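Local coordinates for protein putative transcriptional regulator (Clostridium difficile, PDB 3QI7) that is of unknown function but has a periplasmic-binding-protein-like fold and may act as a transcriptional regulator or bind a small ligand such as a sugar, at residues Ala16-Pro21 against Ile91-Asp96; Lys37-Glu42 against Gln57-Val62; Tyr29-Glu34 against Asp275-Asp280. One frame throughout, in Å; residues are numbered along the deposited sequence.

Interaction 1: Ala16-Pro21 against Ile91-Asp96; sequences AVVTQP and IVVSTD
Val18 and Val93 stand side by side and point the same way from two adjacent parallel strands, with Val18 CB 4.1 Å from Val93 CG2. Val18 CG2 also reaches back to Ile91 CG2 (4.3 Å), and Ala16 packs its methyl on Ile91 CG1, so Ala16, Val18, Ile91 and Val93 make one continuous apolar face. Val17 and Val92 pair on the other face of the sheet, again through methyl and methine carbons. Strands 16-19 and 91-94 run only 15° apart, and three backbone bonds alternate between them: Val92 N to Ala16 O, Val18 N to Val92 O (2.8 Å) and Ser94 N to Val18 O. All three are close to straight. Past these bonds a water accepts from Gln20 N and donates to Ser94 O (2.8 Å). Beyond it the contact turns polar. Gln20 extends its side chain from CG (chi2 177°) and meets Thr95 at about a right angle; Thr95 OG1 donates to Gln20 OE1 (2.7 Å) in the amide carbonyl plane, on a lone pair. A second water, held by Asp96 N, donates to the same oxygen (3.1 Å). Gln97 NE2 also bonds Gln20 OE1, and Gln20 NE2 is held by Glu24 OE1, so both ends of the amide are engaged, which should fix its rotation. Thr19 OG1 donates to the next residue's carbonyl, Gln20 O (2.7 Å), and is also hydrogen-bonded to His61 NE2, while Ser94 OG finds its partner in Ala119 O. These are inner strands of a Rossmann-like alpha/beta sheet of the periplasmic-binding-protein kind. Strand 57-63 continues the sheet beside 13-19, strand 115-118 beside 88-94, and helices 26-42 and 306-324 cover the face carrying Val17 and Val92.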
# COMPACT_ATOMS: atom_id res chain seq x y z
N ALA A 16 0.88 -2.44 20.06
CA ALA A 16 1.94 -3.26 19.50
C ALA A 16 1.77 -3.29 17.99
O ALA A 16 0.65 -3.45 17.52
CB ALA A 16 1.91 -4.69 20.09
N VAL A 17 2.87 -3.13 17.25
CA VAL A 17 2.85 -3.11 15.81
C VAL A 17 3.89 -4.09 15.27
O VAL A 17 5.09 -3.93 15.51
CB VAL A 17 3.12 -1.69 15.23
CG1 VAL A 17 2.98 -1.71 13.74
CG2 VAL A 17 2.15 -0.66 15.84
N VAL A 18 3.42 -5.10 14.54
CA VAL A 18 4.27 -6.16 14.01
C VAL A 18 4.58 -5.91 12.54
O VAL A 18 3.67 -5.75 11.71
CB VAL A 18 3.55 -7.53 14.15
CG1 VAL A 18 4.46 -8.68 13.62
CG2 VAL A 18 3.12 -7.73 15.58
N THR A 19 5.87 -5.84 12.22
CA THR A 19 6.30 -5.71 10.84
C THR A 19 7.41 -6.71 10.54
O THR A 19 8.00 -7.29 11.45
CB THR A 19 6.86 -4.31 10.53
OG1 THR A 19 8.17 -4.19 11.06
CG2 THR A 19 5.98 -3.19 11.13
N GLN A 20 7.70 -6.88 9.25
CA GLN A 20 8.94 -7.52 8.82
C GLN A 20 10.14 -6.60 9.14
O GLN A 20 9.96 -5.39 9.41
CB GLN A 20 8.88 -7.89 7.34
CG GLN A 20 7.82 -8.99 7.01
CD GLN A 20 7.71 -9.30 5.51
OE1 GLN A 20 6.60 -9.44 4.96
NE2 GLN A 20 8.85 -9.40 4.84
N PRO A 21 11.36 -7.17 9.13
CA PRO A 21 12.52 -6.36 9.48
C PRO A 21 12.87 -5.34 8.41
O PRO A 21 12.40 -5.44 7.25
CB PRO A 21 13.66 -7.38 9.65
CG PRO A 21 13.14 -8.69 9.28
CD PRO A 21 11.66 -8.61 9.07
N ILE A 91 -3.16 -4.81 18.96
CA ILE A 91 -2.10 -5.35 18.09
C ILE A 91 -2.43 -5.10 16.62
O ILE A 91 -3.47 -5.53 16.13
CB ILE A 91 -1.88 -6.87 18.32
CG1 ILE A 91 -1.55 -7.17 19.78
CG2 ILE A 91 -0.74 -7.37 17.43
CD1 ILE A 91 -1.54 -8.66 20.12
N VAL A 92 -1.51 -4.42 15.93
CA VAL A 92 -1.57 -4.18 14.51
C VAL A 92 -0.50 -5.04 13.84
O VAL A 92 0.66 -5.01 14.24
CB VAL A 92 -1.31 -2.66 14.18
CG1 VAL A 92 -1.26 -2.40 12.67
CG2 VAL A 92 -2.37 -1.76 14.86
N VAL A 93 -0.88 -5.80 12.82
CA VAL A 93 0.05 -6.61 12.05
C VAL A 93 0.08 -6.11 10.60
O VAL A 93 -0.96 -5.98 9.97
CB VAL A 93 -0.36 -8.10 12.10
CG1 VAL A 93 0.57 -8.93 11.21
CG2 VAL A 93 -0.36 -8.62 13.52
N SER A 94 1.26 -5.79 10.08
CA SER A 94 1.41 -5.35 8.71
C SER A 94 2.40 -6.22 7.90
O SER A 94 3.61 -6.08 8.04
CB SER A 94 1.86 -3.87 8.69
OG SER A 94 1.79 -3.31 7.37
N THR A 95 1.88 -7.11 7.05
CA THR A 95 2.69 -7.91 6.10
C THR A 95 1.80 -8.38 4.94
O THR A 95 0.65 -8.77 5.15
CB THR A 95 3.35 -9.19 6.78
OG1 THR A 95 4.06 -9.98 5.80
CG2 THR A 95 2.30 -10.08 7.45
N ASP A 96 2.33 -8.38 3.72
CA ASP A 96 1.62 -8.94 2.56
C ASP A 96 1.59 -10.48 2.58
O ASP A 96 0.91 -11.10 1.76
CB ASP A 96 2.31 -8.51 1.25
CG ASP A 96 2.19 -7.02 0.96
OD1 ASP A 96 1.10 -6.41 1.22
OD2 ASP A 96 3.19 -6.47 0.43
O HOH W 1 6.17 -5.41 7.23
O HOH W 2 5.03 -7.29 3.34

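Interaction 2: Lys37-Glu42 against Gln57-Val62; sequences KEYEEE and QTIKHV
Tyr39 is the packed part of this contact, its ring held between Gln57 and Ile59, where a chi1 of -80° places it. Gln57 NE2 lies 3.8 Å above one face of the Tyr39 ring, displaced toward the rim, with the amide and ring planes 25° apart. Ile59 CD1 covers the opposite face, and Ile59 CG1 comes to 3.9 Å from Tyr39 CD2. Tyr39 CB rests on Gln57 O (3.6 Å), and the ring edge faces the backbone of Thr58. Burial has a cost here: Gln57 NE2 has no hydrogen-bonding partner in the model and lies over the ring.

Toward the end of the helix the fit becomes looser. Glu42, partly exposed, brings OE1 to 3.3 Å from Gln57 OE1, a meeting of two acceptors that is not a bond; the oxygen of Gln57 is paired with Lys323 NZ, whose charge may ease the approach. Helical segment 37-42 runs roughly antiparallel to strand 57-62 (155°), as expected of the crossover helix in the beta-alpha-beta unit 13-19, 26-42, 57-63. Helix 306-324 packs beside both, meeting Tyr39 and Ile59 through Ile315 and bonding Tyr39 OH through Thr319.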
# COMPACT_ATOMS: atom_id res chain seq x y z
N LYS A 37 8.11 7.64 17.51
CA LYS A 37 8.74 8.90 17.91
C LYS A 37 7.68 9.99 18.10
O LYS A 37 7.72 10.74 19.07
CB LYS A 37 9.81 9.31 16.90
CG LYS A 37 10.69 10.46 17.33
N GLU A 38 6.71 10.07 17.21
CA GLU A 38 5.59 11.02 17.31
C GLU A 38 4.88 10.87 18.65
O GLU A 38 4.61 11.83 19.34
CB GLU A 38 4.62 10.78 16.13
CG GLU A 38 3.34 11.64 16.08
CD GLU A 38 2.56 11.44 14.76
OE1 GLU A 38 3.15 11.67 13.68
OE2 GLU A 38 1.37 11.06 14.79
N TYR A 39 4.57 9.62 19.00
CA TYR A 39 3.86 9.35 20.25
C TYR A 39 4.77 9.70 21.45
O TYR A 39 4.28 10.19 22.46
CB TYR A 39 3.39 7.88 20.34
CG TYR A 39 2.12 7.56 19.57
CD1 TYR A 39 1.60 8.44 18.61
CD2 TYR A 39 1.44 6.37 19.79
CE1 TYR A 39 0.43 8.14 17.92
CE2 TYR A 39 0.26 6.06 19.10
CZ TYR A 39 -0.24 6.95 18.17
OH TYR A 39 -1.40 6.66 17.49
N GLU A 40 6.07 9.45 21.33
CA GLU A 40 6.99 9.84 22.42
C GLU A 40 6.90 11.34 22.68
O GLU A 40 6.82 11.76 23.83
CB GLU A 40 8.43 9.42 22.15
CG GLU A 40 8.71 7.94 22.33
CD GLU A 40 10.03 7.51 21.69
OE1 GLU A 40 10.59 8.26 20.86
OE2 GLU A 40 10.51 6.40 22.02
N GLU A 41 6.90 12.12 21.62
CA GLU A 41 6.79 13.58 21.73
C GLU A 41 5.45 14.04 22.34
O GLU A 41 5.43 14.92 23.20
CB GLU A 41 6.97 14.22 20.36
CG GLU A 41 8.40 14.08 19.85
CD GLU A 41 9.40 14.74 20.79
OE1 GLU A 41 9.32 15.98 20.94
OE2 GLU A 41 10.24 14.04 21.40
N GLU A 42 4.36 13.46 21.88
CA GLU A 42 3.03 13.72 22.46
C GLU A 42 3.04 13.46 23.96
O GLU A 42 2.45 14.21 24.73
CB GLU A 42 1.96 12.81 21.82
CG GLU A 42 1.24 13.41 20.62
CD GLU A 42 0.24 12.42 19.96
OE1 GLU A 42 -0.48 11.69 20.68
OE2 GLU A 42 0.18 12.38 18.71
N GLN A 57 0.14 6.98 25.36
CA GLN A 57 0.21 5.84 24.47
C GLN A 57 1.61 5.74 23.88
O GLN A 57 2.22 6.76 23.55
CB GLN A 57 -0.81 5.94 23.31
CG GLN A 57 -1.77 7.14 23.36
CD GLN A 57 -1.28 8.36 22.61
OE1 GLN A 57 -2.07 9.07 21.99
NE2 GLN A 57 0.02 8.62 22.65
N THR A 58 2.12 4.52 23.77
CA THR A 58 3.40 4.25 23.09
C THR A 58 3.21 3.10 22.11
O THR A 58 2.29 2.29 22.22
CB THR A 58 4.58 3.87 24.08
OG1 THR A 58 4.17 2.79 24.91
CG2 THR A 58 5.05 5.05 24.95
N ILE A 59 4.11 3.02 21.15
CA ILE A 59 4.10 1.95 20.19
C ILE A 59 5.16 0.94 20.60
O ILE A 59 6.29 1.32 20.93
CB ILE A 59 4.38 2.48 18.77
CG1 ILE A 59 3.12 3.19 18.25
CG2 ILE A 59 4.77 1.34 17.84
CD1 ILE A 59 3.37 4.13 17.08
N LYS A 60 4.78 -0.34 20.64
CA LYS A 60 5.74 -1.41 20.79
C LYS A 60 5.97 -2.07 19.45
O LYS A 60 5.13 -2.87 18.98
CB LYS A 60 5.26 -2.45 21.81
CG LYS A 60 6.27 -3.58 22.10
CD LYS A 60 5.85 -4.38 23.34
CE LYS A 60 7.01 -5.18 23.95
NZ LYS A 60 7.08 -6.50 23.31
N HIS A 61 7.12 -1.78 18.85
CA HIS A 61 7.46 -2.35 17.56
C HIS A 61 8.03 -3.77 17.68
O HIS A 61 9.13 -3.99 18.18
CB HIS A 61 8.45 -1.43 16.83
CG HIS A 61 8.63 -1.77 15.38
ND1 HIS A 61 9.51 -1.10 14.57
CD2 HIS A 61 8.05 -2.72 14.60
CE1 HIS A 61 9.46 -1.60 13.34
NE2 HIS A 61 8.59 -2.59 13.34
N VAL A 62 7.28 -4.73 17.16
CA VAL A 62 7.66 -6.14 17.18
C VAL A 62 8.15 -6.54 15.79
O VAL A 62 7.43 -6.34 14.79
CB VAL A 62 6.44 -7.02 17.54
CG1 VAL A 62 6.82 -8.52 17.53
CG2 VAL A 62 5.85 -6.61 18.89

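Interaction 3: Tyr29-Glu34 against Asp275-Asp280; sequences YNMVEE and DAQNYD
The type I beta turn Asp275-Asn278, which leads into helix 279-292, sets Gln277 against one flank of helix 26-42, where Asn30 and Glu34 lie one turn apart. Gln277 carries most of the contact. Bent at its second torsion (chi2 71°), it carries its amide over to Asn30, and Gln277 OE1 stops 3.6 Å from Asn30 CB. The two amide planes are turned 63° apart. Glu34, its chain extended, runs antiparallel alongside the Gln277 side chain and brings OE1 to 3.2 Å from Gln277 CB, a close touch between a carboxylate oxygen and a methylene. A water modelled between Asn30 and Gln277 sits too near both for its bridge to be more than doubtful. Deeper in, selenomethionine Met31, in one of its two conformers, places CE 4.0 Å from Tyr279 CE2, approaching the ring edge-on. The start of the second helix is fixed by Asn278, whose OD1 caps Lys281 N at the N-cap position. Helix 306-324 closes the inner side of the junction, with Ala308 touching both Met31 and Tyr279 and Ser312 packing on Met31.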
# COMPACT_ATOMS: atom_id res chain seq x y z
N TYR A 29 8.63 -0.61 8.18
CA TYR A 29 9.46 -0.59 9.39
C TYR A 29 9.69 0.85 9.86
O TYR A 29 9.46 1.21 11.06
CB TYR A 29 10.78 -1.30 9.13
CG TYR A 29 11.64 -1.46 10.37
CD1 TYR A 29 12.38 -0.38 10.88
CD2 TYR A 29 11.71 -2.68 11.03
CE1 TYR A 29 13.13 -0.51 12.02
CE2 TYR A 29 12.49 -2.82 12.15
CZ TYR A 29 13.21 -1.73 12.64
OH TYR A 29 13.98 -1.89 13.78
N ASN A 30 10.13 1.69 8.92
CA ASN A 30 10.41 3.07 9.23
C ASN A 30 9.18 3.92 9.54
O ASN A 30 9.28 4.84 10.35
CB ASN A 30 11.29 3.71 8.16
CG ASN A 30 12.74 3.25 8.21
OD1 ASN A 30 13.19 2.65 9.19
ND2 ASN A 30 13.51 3.56 7.17
N MSE A 31 8.02 3.63 8.93
CA MSE A 31 6.79 4.36 9.28
C MSE A 31 6.41 4.09 10.75
O MSE A 31 6.11 5.03 11.49
CB MSE A 31 5.63 4.02 8.35
CG MSE A 31 4.24 4.55 8.80
SE MSE A 31 4.20 6.47 9.13
CE MSE A 31 4.96 7.05 7.42
N VAL A 32 6.43 2.82 11.16
CA VAL A 32 6.18 2.46 12.56
C VAL A 32 7.15 3.18 13.51
O VAL A 32 6.76 3.72 14.55
CB VAL A 32 6.25 0.92 12.75
CG1 VAL A 32 6.15 0.55 14.19
CG2 VAL A 32 5.11 0.22 11.95
N GLU A 33 8.43 3.24 13.13
CA GLU A 33 9.42 3.92 13.96
C GLU A 33 9.12 5.39 14.08
O GLU A 33 9.29 5.98 15.17
CB GLU A 33 10.86 3.70 13.43
CG GLU A 33 11.40 2.31 13.73
CD GLU A 33 11.40 1.99 15.24
OE1 GLU A 33 12.02 2.76 16.01
OE2 GLU A 33 10.76 0.98 15.64
N GLU A 34 8.69 6.00 12.96
CA GLU A 34 8.30 7.38 12.92
C GLU A 34 7.12 7.64 13.83
O GLU A 34 7.11 8.60 14.60
CB GLU A 34 7.98 7.81 11.49
CG GLU A 34 7.66 9.26 11.34
CD GLU A 34 7.72 9.72 9.89
OE1 GLU A 34 8.85 9.90 9.38
OE2 GLU A 34 6.64 9.91 9.29
N ASP A 275 14.27 12.71 5.22
CA ASP A 275 13.10 13.04 4.41
C ASP A 275 12.40 11.82 3.83
O ASP A 275 11.41 11.97 3.14
CB ASP A 275 13.50 13.97 3.25
CG ASP A 275 13.86 15.40 3.71
OD1 ASP A 275 13.34 15.88 4.73
OD2 ASP A 275 14.65 16.05 3.00
N ALA A 276 12.90 10.61 4.10
CA ALA A 276 12.45 9.40 3.36
C ALA A 276 10.98 9.07 3.54
O ALA A 276 10.41 8.39 2.68
CB ALA A 276 13.29 8.20 3.71
N GLN A 277 10.39 9.52 4.66
CA GLN A 277 8.98 9.33 4.98
C GLN A 277 8.21 10.67 4.89
O GLN A 277 7.04 10.73 5.27
CB GLN A 277 8.79 8.73 6.40
CG GLN A 277 9.04 7.22 6.55
CD GLN A 277 10.52 6.85 6.43
OE1 GLN A 277 10.92 6.09 5.52
NE2 GLN A 277 11.33 7.41 7.30
N ASN A 278 8.85 11.74 4.41
CA ASN A 278 8.14 12.99 4.20
C ASN A 278 7.54 12.98 2.77
O ASN A 278 8.09 13.56 1.84
CB ASN A 278 9.06 14.19 4.43
CG ASN A 278 8.29 15.51 4.45
OD1 ASN A 278 7.25 15.66 3.81
ND2 ASN A 278 8.83 16.47 5.14
N TYR A 279 6.42 12.30 2.62
CA TYR A 279 5.87 12.08 1.29
C TYR A 279 5.39 13.37 0.62
O TYR A 279 5.47 13.47 -0.60
CB TYR A 279 4.77 11.03 1.34
CG TYR A 279 5.29 9.72 1.86
CD1 TYR A 279 6.25 9.01 1.15
CD2 TYR A 279 4.87 9.20 3.08
CE1 TYR A 279 6.77 7.84 1.63
CE2 TYR A 279 5.38 7.99 3.56
CZ TYR A 279 6.32 7.32 2.83
OH TYR A 279 6.85 6.15 3.29
N ASP A 280 4.92 14.35 1.38
CA ASP A 280 4.48 15.61 0.75
C ASP A 280 5.65 16.36 0.12
O ASP A 280 5.51 16.95 -0.94
CB ASP A 280 3.80 16.53 1.76
CG ASP A 280 2.47 15.97 2.24
OD1 ASP A 280 1.92 15.06 1.59
OD2 ASP A 280 2.00 16.43 3.28
O HOH W 3 12.96 4.82 5.06

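How the interactions relate
From the N terminus, strand 13-19 runs into helix 26-42, which leads back to strand 57-63, parallel to the first and adjacent to it. Interaction 2 closes this short helix-to-strand loop and nests inside the longer one closed by interaction 1, where the chain returns as strand 88-94 on the other side of strand 13-19. Interaction 3 spans about 240 residues, joining the same helix to the turn before helix 279-292; its loop crosses that of interaction 1 and also encloses interaction 2. His61 sits where they converge, bonded to Thr19 and Glu33, while Val32 packs on Val17. Helix 26-42 therefore links the sheet to the turn that starts helix 279-292.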